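Local coordinates for protelomerase (Agrobacterium tumefaciens, PDB 4F43), which probably acts as a telomere resolvase that cuts replicated DNA and rejoins the strands as the closed hairpin ends of a linear chromosome, at residues K114-I119 with L302-T306; F36-N41 with F83-M89; P155-T160 with G227-F233. The protein carries 1 engineered substitution. One frame throughout, in Å; residues are numbered along the deposited sequence.

Interaction 1 of 3, residues K114-I119 with L302-T306. With nucleotides of chain B.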
loop_
_atom_site.group_PDB
_atom_site.type_symbol
_atom_site.label_atom_id
_atom_site.label_comp_id
_atom_site.label_asym_id
_atom_site.label_seq_id
_atom_site.Cartn_x
_atom_site.Cartn_y
_atom_site.Cartn_z
ATOM N N LYS A 114 -6.148 -14.456 -12.317
ATOM C CA LYS A 114 -6.106 -14.844 -10.911
ATOM C C LYS A 114 -7.456 -15.349 -10.418
ATOM O O LYS A 114 -7.525 -16.180 -9.511
ATOM C CB LYS A 114 -5.642 -13.672 -10.042
ATOM C CG LYS A 114 -4.314 -13.906 -9.334
ATOM C CD LYS A 114 -3.192 -13.072 -9.941
ATOM C CE LYS A 114 -2.821 -13.545 -11.339
ATOM N NZ LYS A 114 -1.719 -12.728 -11.918
ATOM N N HIS A 115 -8.529 -14.839 -11.013
ATOM C CA HIS A 115 -9.875 -15.234 -10.613
ATOM C C HIS A 115 -10.277 -16.608 -11.147
ATOM O O HIS A 115 -11.189 -17.245 -10.619
ATOM C CB HIS A 115 -10.889 -14.176 -11.049
ATOM C CG HIS A 115 -11.002 -13.024 -10.100
ATOM N ND1 HIS A 115 -12.201 -12.633 -9.547
ATOM C CD2 HIS A 115 -10.065 -12.186 -9.601
ATOM C CE1 HIS A 115 -12.000 -11.596 -8.755
ATOM N NE2 HIS A 115 -10.711 -11.306 -8.769
ATOM N N GLY A 116 -9.593 -17.061 -12.192
ATOM C CA GLY A 116 -9.883 -18.353 -12.785
ATOM C C GLY A 116 -8.971 -19.450 -12.271
ATOM O O GLY A 116 -9.091 -20.610 -12.666
ATOM N N ALA A 117 -8.054 -19.081 -11.384
ATOM C CA ALA A 117 -7.104 -20.029 -10.819
ATOM C C ALA A 117 -6.746 -19.649 -9.388
ATOM O O ALA A 117 -5.651 -19.154 -9.121
ATOM C CB ALA A 117 -5.856 -20.102 -11.682
ATOM N N LEU A 118 -7.681 -19.881 -8.472
ATOM C CA LEU A 118 -7.487 -19.556 -7.062
ATOM C C LEU A 118 -6.442 -20.453 -6.405
ATOM O O LEU A 118 -6.299 -21.622 -6.759
ATOM C CB LEU A 118 -8.814 -19.659 -6.308
ATOM C CG LEU A 118 -9.482 -18.344 -5.905
ATOM C CD1 LEU A 118 -9.400 -17.327 -7.030
ATOM C CD2 LEU A 118 -10.928 -18.586 -5.506
ATOM N N ILE A 119 -5.719 -19.888 -5.443
ATOM C CA ILE A 119 -4.685 -20.615 -4.719
ATOM C C ILE A 119 -5.228 -21.165 -3.407
ATOM O O ILE A 119 -5.837 -20.439 -2.623
ATOM C CB ILE A 119 -3.470 -19.717 -4.420
ATOM C CG1 ILE A 119 -2.811 -19.264 -5.723
ATOM C CG2 ILE A 119 -2.468 -20.442 -3.535
ATOM C CD1 ILE A 119 -1.603 -18.381 -5.519
ATOM N N LEU A 302 -11.852 -6.837 -6.308
ATOM C CA LEU A 302 -11.503 -7.912 -7.232
ATOM C C LEU A 302 -10.025 -8.278 -7.134
ATOM O O LEU A 302 -9.634 -9.404 -7.448
ATOM C CB LEU A 302 -11.846 -7.517 -8.670
ATOM C CG LEU A 302 -13.313 -7.212 -8.975
ATOM C CD1 LEU A 302 -13.475 -6.784 -10.424
ATOM C CD2 LEU A 302 -14.186 -8.419 -8.669
ATOM N N SER A 303 -9.209 -7.323 -6.702
ATOM C CA SER A 303 -7.773 -7.536 -6.580
ATOM C C SER A 303 -7.413 -8.280 -5.294
ATOM O O SER A 303 -6.272 -8.704 -5.117
ATOM C CB SER A 303 -7.027 -6.200 -6.633
ATOM O OG SER A 303 -7.287 -5.512 -7.846
ATOM N N TYR A 304 -8.386 -8.437 -4.400
ATOM C CA TYR A 304 -8.130 -9.069 -3.106
ATOM C C TYR A 304 -8.607 -10.516 -3.046
ATOM O O TYR A 304 -8.497 -11.169 -2.008
ATOM C CB TYR A 304 -8.769 -8.259 -1.975
ATOM C CG TYR A 304 -8.086 -6.940 -1.708
ATOM C CD1 TYR A 304 -7.032 -6.854 -0.809
ATOM C CD2 TYR A 304 -8.494 -5.780 -2.355
ATOM C CE1 TYR A 304 -6.400 -5.652 -0.563
ATOM C CE2 TYR A 304 -7.870 -4.571 -2.115
ATOM C CZ TYR A 304 -6.824 -4.512 -1.218
ATOM O OH TYR A 304 -6.201 -3.308 -0.978
ATOM N N MET A 305 -9.137 -11.014 -4.157
ATOM C CA MET A 305 -9.653 -12.376 -4.202
ATOM C C MET A 305 -8.748 -13.276 -5.041
ATOM O O MET A 305 -8.897 -13.371 -6.257
ATOM C CB MET A 305 -11.084 -12.383 -4.740
ATOM C CG MET A 305 -11.918 -11.209 -4.249
ATOM S SD MET A 305 -13.697 -11.487 -4.304
ATOM C CE MET A 305 -13.945 -11.854 -6.036
ATOM N N THR A 306 -7.803 -13.929 -4.372
ATOM C CA THR A 306 -6.827 -14.777 -5.046
ATOM C C THR A 306 -6.604 -16.093 -4.303
ATOM O O THR A 306 -5.973 -17.012 -4.828
ATOM C CB THR A 306 -5.476 -14.062 -5.185
ATOM O OG1 THR A 306 -4.503 -14.974 -5.707
ATOM C CG2 THR A 306 -5.008 -13.559 -3.832
ATOM P P DA B 13 -2.308 -6.404 -5.454
ATOM O OP1 DA B 13 -2.098 -7.127 -4.179
ATOM O OP2 DA B 13 -2.921 -7.100 -6.606
ATOM O "O5'" DA B 13 -3.176 -5.097 -5.154
ATOM C "C5'" DA B 13 -2.688 -4.119 -4.246
ATOM C "C4'" DA B 13 -3.660 -2.959 -4.139
ATOM O "O4'" DA B 13 -3.223 -1.885 -5.010
ATOM C "C3'" DA B 13 -5.091 -3.279 -4.556
ATOM O "O3'" DA B 13 -5.999 -2.561 -3.733
ATOM C "C2'" DA B 13 -5.145 -2.789 -5.998
ATOM C "C1'" DA B 13 -4.264 -1.550 -5.906
ATOM N N9 DA B 13 -3.661 -1.144 -7.170
ATOM C C8 DA B 13 -3.386 -1.924 -8.258
ATOM N N7 DA B 13 -2.837 -1.265 -9.252
ATOM C C5 DA B 13 -2.745 0.035 -8.783
ATOM C C6 DA B 13 -2.251 1.227 -9.351
ATOM N N6 DA B 13 -1.731 1.317 -10.581
ATOM N N1 DA B 13 -2.315 2.342 -8.598
ATOM C C2 DA B 13 -2.833 2.276 -7.368
ATOM N N3 DA B 13 -3.324 1.218 -6.729
ATOM C C4 DA B 13 -3.249 0.123 -7.500
HETATM O O HOH W 1 -4.402 -16.697 -7.657
#

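Interaction 2 of 3, residues F36-N41 with F83-M89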
loop_
_atom_site.group_PDB
_atom_site.type_symbol
_atom_site.label_atom_id
_atom_site.label_comp_id
_atom_site.label_asym_id
_atom_site.label_seq_id
_atom_site.Cartn_x
_atom_site.Cartn_y
_atom_site.Cartn_z
ATOM N N PHE A 36 15.861 18.982 -14.503
ATOM C CA PHE A 36 14.628 19.266 -15.225
ATOM C C PHE A 36 13.966 20.518 -14.657
ATOM O O PHE A 36 13.711 21.490 -15.378
ATOM C CB PHE A 36 13.680 18.074 -15.113
ATOM C CG PHE A 36 12.539 18.113 -16.080
ATOM C CD1 PHE A 36 12.731 17.781 -17.408
ATOM C CD2 PHE A 36 11.270 18.469 -15.661
ATOM C CE1 PHE A 36 11.682 17.811 -18.301
ATOM C CE2 PHE A 36 10.218 18.500 -16.549
ATOM C CZ PHE A 36 10.425 18.170 -17.871
ATOM N N ILE A 37 13.698 20.484 -13.355
ATOM C CA ILE A 37 13.109 21.622 -12.656
ATOM C C ILE A 37 13.996 22.860 -12.793
ATOM O O ILE A 37 13.501 23.982 -12.901
ATOM C CB ILE A 37 12.872 21.305 -11.164
ATOM C CG1 ILE A 37 11.986 20.067 -11.014
ATOM C CG2 ILE A 37 12.246 22.493 -10.450
ATOM C CD1 ILE A 37 10.627 20.203 -11.663
ATOM N N ALA A 38 15.308 22.643 -12.806
ATOM C CA ALA A 38 16.269 23.727 -12.976
ATOM C C ALA A 38 16.124 24.391 -14.342
ATOM O O ALA A 38 16.081 25.618 -14.443
ATOM C CB ALA A 38 17.687 23.211 -12.785
ATOM N N ALA A 39 16.047 23.573 -15.387
ATOM C CA ALA A 39 15.916 24.076 -16.749
ATOM C C ALA A 39 14.555 24.727 -16.971
ATOM O O ALA A 39 14.419 25.621 -17.807
ATOM C CB ALA A 39 16.138 22.954 -17.752
ATOM N N MET A 40 13.552 24.279 -16.222
ATOM C CA MET A 40 12.209 24.846 -16.335
ATOM C C MET A 40 12.132 26.294 -15.850
ATOM O O MET A 40 11.214 27.031 -16.214
ATOM C CB MET A 40 11.194 23.992 -15.576
ATOM C CG MET A 40 10.878 22.664 -16.236
ATOM S SD MET A 40 9.511 21.825 -15.417
ATOM C CE MET A 40 8.237 23.075 -15.548
ATOM N N ASN A 41 13.093 26.696 -15.023
ATOM C CA ASN A 41 13.101 28.039 -14.451
ATOM C C ASN A 41 13.277 29.148 -15.486
ATOM O O ASN A 41 14.319 29.247 -16.129
ATOM C CB ASN A 41 14.184 28.157 -13.375
ATOM C CG ASN A 41 13.783 27.499 -12.071
ATOM O OD1 ASN A 41 13.377 28.172 -11.123
ATOM N ND2 ASN A 41 13.889 26.178 -12.018
ATOM N N PHE A 83 6.470 24.561 -8.906
ATOM C CA PHE A 83 5.757 25.682 -9.510
ATOM C C PHE A 83 4.313 25.793 -9.031
ATOM O O PHE A 83 3.921 26.808 -8.458
ATOM C CB PHE A 83 5.814 25.585 -11.035
ATOM C CG PHE A 83 7.210 25.474 -11.576
ATOM C CD1 PHE A 83 7.960 26.609 -11.833
ATOM C CD2 PHE A 83 7.778 24.234 -11.811
ATOM C CE1 PHE A 83 9.248 26.509 -12.323
ATOM C CE2 PHE A 83 9.067 24.128 -12.299
ATOM C CZ PHE A 83 9.801 25.267 -12.556
ATOM N N GLY A 84 3.523 24.752 -9.269
ATOM C CA GLY A 84 2.140 24.744 -8.834
ATOM C C GLY A 84 1.232 23.889 -9.696
ATOM O O GLY A 84 1.692 23.172 -10.584
ATOM N N ASP A 85 -0.067 23.971 -9.428
ATOM C CA ASP A 85 -1.058 23.186 -10.151
ATOM C C ASP A 85 -1.601 23.947 -11.356
ATOM O O ASP A 85 -2.617 23.563 -11.934
ATOM C CB ASP A 85 -2.215 22.811 -9.222
ATOM C CG ASP A 85 -1.761 22.023 -8.010
ATOM O OD1 ASP A 85 -0.867 21.162 -8.158
ATOM O OD2 ASP A 85 -2.298 22.265 -6.909
ATOM N N ASP A 86 -0.924 25.027 -11.731
ATOM C CA ASP A 86 -1.404 25.888 -12.806
ATOM C C ASP A 86 -0.430 25.936 -13.978
ATOM O O ASP A 86 -0.705 26.568 -14.999
ATOM C CB ASP A 86 -1.641 27.305 -12.280
ATOM C CG ASP A 86 -2.239 27.317 -10.888
ATOM O OD1 ASP A 86 -1.464 27.371 -9.909
ATOM O OD2 ASP A 86 -3.482 27.271 -10.770
ATOM N N HIS A 87 0.708 25.268 -13.829
ATOM C CA HIS A 87 1.751 25.308 -14.846
ATOM C C HIS A 87 1.379 24.462 -16.061
ATOM O O HIS A 87 0.903 23.337 -15.916
ATOM C CB HIS A 87 3.084 24.843 -14.258
ATOM C CG HIS A 87 4.280 25.370 -14.988
ATOM N ND1 HIS A 87 4.745 24.811 -16.159
ATOM C CD2 HIS A 87 5.107 26.407 -14.712
ATOM C CE1 HIS A 87 5.806 25.480 -16.572
ATOM N NE2 HIS A 87 6.047 26.452 -15.712
ATOM N N PRO A 88 1.599 25.009 -17.269
ATOM C CA PRO A 88 1.265 24.349 -18.537
ATOM C C PRO A 88 2.033 23.046 -18.743
ATOM O O PRO A 88 1.591 22.187 -19.507
ATOM C CB PRO A 88 1.694 25.378 -19.589
ATOM C CG PRO A 88 1.679 26.683 -18.875
ATOM C CD PRO A 88 2.126 26.367 -17.483
ATOM N N MET A 89 3.168 22.907 -18.066
ATOM C CA MET A 89 3.999 21.715 -18.188
ATOM C C MET A 89 3.250 20.475 -17.722
ATOM O O MET A 89 3.528 19.364 -18.173
ATOM C CB MET A 89 5.286 21.876 -17.382
ATOM C CG MET A 89 6.372 20.902 -17.773
ATOM S SD MET A 89 6.641 20.947 -19.551
ATOM C CE MET A 89 8.155 20.012 -19.680
HETATM O O HOH W 2 9.053 28.191 -15.616
#

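Interaction 3 of 3, residues P155-T160 with G227-F233. With nucleotides of chain B.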
loop_
_atom_site.group_PDB
_atom_site.type_symbol
_atom_site.label_atom_id
_atom_site.label_comp_id
_atom_site.label_asym_id
_atom_site.label_seq_id
_atom_site.Cartn_x
_atom_site.Cartn_y
_atom_site.Cartn_z
ATOM N N PRO A 155 0.900 -2.394 5.866
ATOM C CA PRO A 155 2.156 -2.113 6.572
ATOM C C PRO A 155 2.372 -0.628 6.867
ATOM O O PRO A 155 2.811 -0.289 7.963
ATOM C CB PRO A 155 3.215 -2.616 5.592
ATOM C CG PRO A 155 2.546 -3.745 4.895
ATOM C CD PRO A 155 1.100 -3.342 4.754
ATOM N N TYR A 156 2.068 0.238 5.907
ATOM C CA TYR A 156 2.212 1.675 6.114
ATOM C C TYR A 156 1.263 2.149 7.211
ATOM O O TYR A 156 1.667 2.858 8.135
ATOM C CB TYR A 156 1.953 2.437 4.813
ATOM C CG TYR A 156 2.248 3.915 4.897
ATOM C CD1 TYR A 156 3.547 4.375 5.067
ATOM C CD2 TYR A 156 1.228 4.854 4.797
ATOM C CE1 TYR A 156 3.822 5.727 5.144
ATOM C CE2 TYR A 156 1.494 6.208 4.870
ATOM C CZ TYR A 156 2.792 6.639 5.044
ATOM O OH TYR A 156 3.061 7.986 5.118
ATOM N N GLU A 157 0.003 1.737 7.104
ATOM C CA GLU A 157 -1.009 2.070 8.098
ATOM C C GLU A 157 -0.607 1.554 9.476
ATOM O O GLU A 157 -0.600 2.304 10.449
ATOM C CB GLU A 157 -2.361 1.477 7.702
ATOM C CG GLU A 157 -2.906 1.984 6.376
ATOM C CD GLU A 157 -4.122 1.205 5.913
ATOM O OE1 GLU A 157 -4.370 0.110 6.460
ATOM O OE2 GLU A 157 -4.830 1.688 5.006
ATOM N N VAL A 158 -0.267 0.269 9.540
ATOM C CA VAL A 158 0.102 -0.383 10.795
ATOM C C VAL A 158 1.296 0.275 11.478
ATOM O O VAL A 158 1.215 0.676 12.638
ATOM C CB VAL A 158 0.423 -1.883 10.582
ATOM C CG1 VAL A 158 1.034 -2.484 11.840
ATOM C CG2 VAL A 158 -0.824 -2.648 10.177
ATOM N N PHE A 159 2.403 0.387 10.753
ATOM C CA PHE A 159 3.646 0.880 11.336
ATOM C C PHE A 159 3.678 2.393 11.555
ATOM O O PHE A 159 4.352 2.871 12.467
ATOM C CB PHE A 159 4.849 0.463 10.485
ATOM C CG PHE A 159 5.163 -1.006 10.548
ATOM C CD1 PHE A 159 5.741 -1.556 11.679
ATOM C CD2 PHE A 159 4.896 -1.833 9.471
ATOM C CE1 PHE A 159 6.036 -2.903 11.737
ATOM C CE2 PHE A 159 5.189 -3.178 9.522
ATOM C CZ PHE A 159 5.760 -3.715 10.658
ATOM N N THR A 160 2.959 3.150 10.730
ATOM C CA THR A 160 3.129 4.602 10.746
ATOM C C THR A 160 1.944 5.433 11.248
ATOM O O THR A 160 2.148 6.476 11.868
ATOM C CB THR A 160 3.561 5.140 9.362
ATOM O OG1 THR A 160 2.486 4.992 8.429
ATOM C CG2 THR A 160 4.780 4.387 8.851
ATOM N N GLY A 227 4.316 8.848 12.136
ATOM C CA GLY A 227 4.289 10.079 11.365
ATOM C C GLY A 227 5.268 10.082 10.208
ATOM O O GLY A 227 5.446 11.097 9.533
ATOM N N MET A 228 5.902 8.938 9.977
ATOM C CA MET A 228 6.905 8.808 8.928
ATOM C C MET A 228 6.286 8.914 7.541
ATOM O O MET A 228 5.103 8.627 7.355
ATOM C CB MET A 228 7.632 7.470 9.058
ATOM C CG MET A 228 9.142 7.575 9.037
ATOM S SD MET A 228 9.929 5.962 9.193
ATOM C CE MET A 228 11.653 6.436 9.284
ATOM N N SER A 229 7.092 9.327 6.570
ATOM C CA SER A 229 6.651 9.367 5.183
ATOM C C SER A 229 6.863 8.000 4.546
ATOM O O SER A 229 7.554 7.149 5.105
ATOM C CB SER A 229 7.406 10.446 4.405
ATOM O OG SER A 229 8.793 10.163 4.355
ATOM N N ILE A 230 6.270 7.790 3.376
ATOM C CA ILE A 230 6.321 6.488 2.717
ATOM C C ILE A 230 7.736 6.105 2.274
ATOM O O ILE A 230 8.134 4.945 2.376
ATOM C CB ILE A 230 5.329 6.409 1.524
ATOM C CG1 ILE A 230 5.408 5.041 0.842
ATOM C CG2 ILE A 230 5.578 7.536 0.528
ATOM C CD1 ILE A 230 5.072 3.880 1.753
ATOM N N ASP A 231 8.498 7.085 1.799
ATOM C CA ASP A 231 9.869 6.837 1.368
ATOM C C ASP A 231 10.758 6.522 2.566
ATOM O O ASP A 231 11.579 5.601 2.522
ATOM C CB ASP A 231 10.416 8.038 0.595
ATOM C CG ASP A 231 9.563 8.392 -0.609
ATOM O OD1 ASP A 231 9.699 7.721 -1.653
ATOM O OD2 ASP A 231 8.756 9.341 -0.511
ATOM N N ASP A 232 10.583 7.296 3.635
ATOM C CA ASP A 232 11.305 7.067 4.880
ATOM C C ASP A 232 11.022 5.669 5.410
ATOM O O ASP A 232 11.944 4.929 5.746
ATOM C CB ASP A 232 10.917 8.108 5.930
ATOM C CG ASP A 232 11.492 9.478 5.634
ATOM O OD1 ASP A 232 12.612 9.548 5.087
ATOM O OD2 ASP A 232 10.822 10.484 5.947
ATOM N N PHE A 233 9.742 5.317 5.472
ATOM C CA PHE A 233 9.321 3.995 5.923
ATOM C C PHE A 233 9.917 2.894 5.052
ATOM O O PHE A 233 10.341 1.850 5.556
ATOM C CB PHE A 233 7.794 3.896 5.924
ATOM C CG PHE A 233 7.279 2.504 6.149
ATOM C CD1 PHE A 233 7.257 1.957 7.420
ATOM C CD2 PHE A 233 6.812 1.743 5.090
ATOM C CE1 PHE A 233 6.786 0.676 7.629
ATOM C CE2 PHE A 233 6.339 0.461 5.295
ATOM C CZ PHE A 233 6.323 -0.071 6.566
ATOM P P DT B 23 2.601 0.151 2.191
ATOM O OP1 DT B 23 1.865 -0.463 3.318
ATOM O OP2 DT B 23 3.836 0.921 2.449
ATOM O "O5'" DT B 23 2.948 -0.993 1.129
ATOM C "C5'" DT B 23 1.949 -1.926 0.734
ATOM C "C4'" DT B 23 2.473 -2.852 -0.350
ATOM O "O4'" DT B 23 2.950 -2.059 -1.467
ATOM C "C3'" DT B 23 3.647 -3.740 0.060
ATOM O "O3'" DT B 23 3.467 -5.049 -0.474
ATOM C "C2'" DT B 23 4.848 -3.048 -0.570
ATOM C "C1'" DT B 23 4.212 -2.555 -1.861
ATOM N N1 DT B 23 4.977 -1.484 -2.560
ATOM C C2 DT B 23 5.499 -1.759 -3.801
ATOM O O2 DT B 23 5.367 -2.835 -4.355
ATOM N N3 DT B 23 6.184 -0.725 -4.376
ATOM C C4 DT B 23 6.402 0.533 -3.854
ATOM O O4 DT B 23 7.038 1.389 -4.466
ATOM C C5 DT B 23 5.829 0.759 -2.549
ATOM C C7 DT B 23 5.993 2.086 -1.868
ATOM C C6 DT B 23 5.155 -0.247 -1.974
ATOM P P DT B 22 -0.061 6.608 0.486
ATOM O OP1 DT B 22 -1.288 7.247 1.012
ATOM O OP2 DT B 22 1.253 7.256 0.691
ATOM O "O5'" DT B 22 0.026 5.120 1.073
ATOM C "C5'" DT B 22 1.237 4.368 0.996
ATOM C "C4'" DT B 22 1.064 3.123 0.145
ATOM O "O4'" DT B 22 1.269 3.467 -1.245
ATOM C "C3'" DT B 22 2.068 2.007 0.406
ATOM O "O3'" DT B 22 1.581 1.106 1.396
ATOM C "C2'" DT B 22 2.185 1.306 -0.943
ATOM C "C1'" DT B 22 1.578 2.282 -1.948
ATOM N N1 DT B 22 2.491 2.592 -3.089
ATOM C C2 DT B 22 2.713 1.625 -4.044
ATOM O O2 DT B 22 2.200 0.521 -4.020
ATOM N N3 DT B 22 3.562 2.001 -5.052
ATOM C C4 DT B 22 4.205 3.214 -5.202
ATOM O O4 DT B 22 4.951 3.443 -6.152
ATOM C C5 DT B 22 3.930 4.179 -4.165
ATOM C C7 DT B 22 4.567 5.536 -4.212
ATOM C C6 DT B 22 3.100 3.827 -3.173
HETATM O O HOH W 3 4.310 9.648 2.799
#

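Interaction 1 of 3, residues K114-I119 with L302-T306
Lys-114 lies alongside Thr-306, the two side chains pointing the same way. Its CG passes 3.8 Å from Thr-306 OG1, and the chain then bends away. His-115, on helix 97-115, makes the main side-chain bond. Its NE2 donates to Leu-302 O over 2.6 Å. The bond is almost straight (179°). The oxygen lies in the imidazole plane and the nitrogen meets a lone pair in the carbonyl plane, which fixes the tilt of the ring. CG sits beside the backbone N (chi1 -83°), and this turns the ring toward 302-306. The methyl CE of Met-305 comes obliquely to the same ring, 3.4 Å from His-115 CE1. After the turn, Ala-117 O accepts from a water at 3.1 Å. That water accepts in turn from Thr-306 OG1 at 2.6 Å. The hydroxyl can reach it because OG1 is anti to the backbone N of Thr-306 (chi1 173°). Leu-118 packs its CG against Thr-306 O. Ile-119 N then donates to Thr-306 O over 3.0 Å, and Ile-119 is also backbone-bonded to Thr-308. Between Leu-302 and Met-305, the CB of Tyr-304 points away from 114-119, and the ring reaches the DNA. Its OH lies 2.9 Å from O3' of DA13 of chain B. A hydrogen bond links it with Tyr-262 OH, and which acceptor takes its proton is not settled. This position fits the nucleophilic tyrosine of telomere resolvases, enzymes related to tyrosine recombinases. The contact therefore joins helix 97-115 to the tyrosine-bearing segment, and it opens the two-stranded parallel sheet of 119-120 and 307-308.

Interaction 2 of 3, residues F36-N41 with F83-M89
A Met-aromatic contact between Met-40 and Phe-83 joins helix 28-40 to the loop between helices 65-82 and 89-92. It belongs to the helical N-terminal part of this construct. Met-40 SD lies 5.0 Å from the centroid of the Phe-83 ring, oblique to it at 57° off the normal. The chain bends at its last torsion (chi3 57°), which carries the methyl in among three loop residues. Met-40 CE is 3.5 Å from Phe-83 CE2. It also touches the His-87 ring obliquely, 3.6 Å from CE1, and packs on CB and CG of Met-89. The Phe-83 ring meets Ile-37 as well, and Ile-37 CG2 lies 4.0 Å from Phe-83 CE2. Gly-84, with positive phi, is the first residue after helix 65-82 to leave helical angles. The loop has its own brace. Met-89 N donates to His-87 ND1 over 3.1 Å, close to the imidazole plane, and this bond caps the start of the next helix. It also holds the histidine ring in place beside the Met-40 methyl. A water donates to Met-40 O and has a weak, long link to His-87 NE2. Met-49 of helix 46-59 touches both His-87 and Met-89. Phe-36 rests edge-to-face on Tyr-75. Its far end points at Met-89, where Phe-36 CZ comes within 3.4 Å of Met-89 CE.

Interaction 3 of 3, residues P155-T160 with G227-F233
Tyr-156 crosses Ile-230 at about a right angle and passes between a DNA phosphate and the start of helix 230-248. Its CB lies against the phosphate of DT23 of chain B, 3.3 Å from OP1. CG is anti to the backbone N (chi1 -173°), which sends the ring on toward 227-233. Tyr-156 CD1 touches Ile-230 CD1 at 3.7 Å, and CE1 meets Ile-230 CA obliquely. CD2 comes near C5' of DT22 of chain B, obliquely to the ring. At the tip, Tyr-156 OH is 3.1 Å from Met-228 O, and it shares a water with Ile-230 N, which donates to that water. The backbone of the same residue holds the DNA. Tyr-156 N, in the first turn of helix 155-161, donates to OP1 of DT23 of chain B over 2.7 Å. This is phosphate binding at a helix N-terminus, here within the ResT/TelK catalytic domain. Just before it comes Ala-154, the engineered position, whose N donates to Glu-157 OE1. Phe-233 fits the same helix as a knob in a hole formed by Pro-155, Tyr-156, Phe-159 and Thr-160. Its CE1 is 3.5 Å from Phe-159 CB, and the two rings meet obliquely, with planes at 35°. Thr-160 CG2 lies against CD1 of Phe-233. Further along, Gly-227 N donates to Thr-160 O over 3.2 Å. Ser-229 caps helix 230-248 through a weak bond from Asp-232 N, while its OG donates to Asp-232 OD2.

Interactions 1 and 3 both belong to the catalytic domain and both touch the hairpin DNA of chain B. Their centres are 27 Å apart, but their nearest atoms are only about 8 Å apart. Interaction 3 holds the phosphate of DT23 of chain B, while interaction 1 carries Tyr-304 at O3' of DA13 of chain B. In sequence, 155-160 and 227-233 fall between the two segments of interaction 1. Interaction 2 comes earlier in the chain and lies apart. Its centre is 42 Å from that of interaction 1 and 29 Å from that of interaction 3. It comes within about 9 Å of the DNA at its nearest atom and is packing within the N-terminal helices.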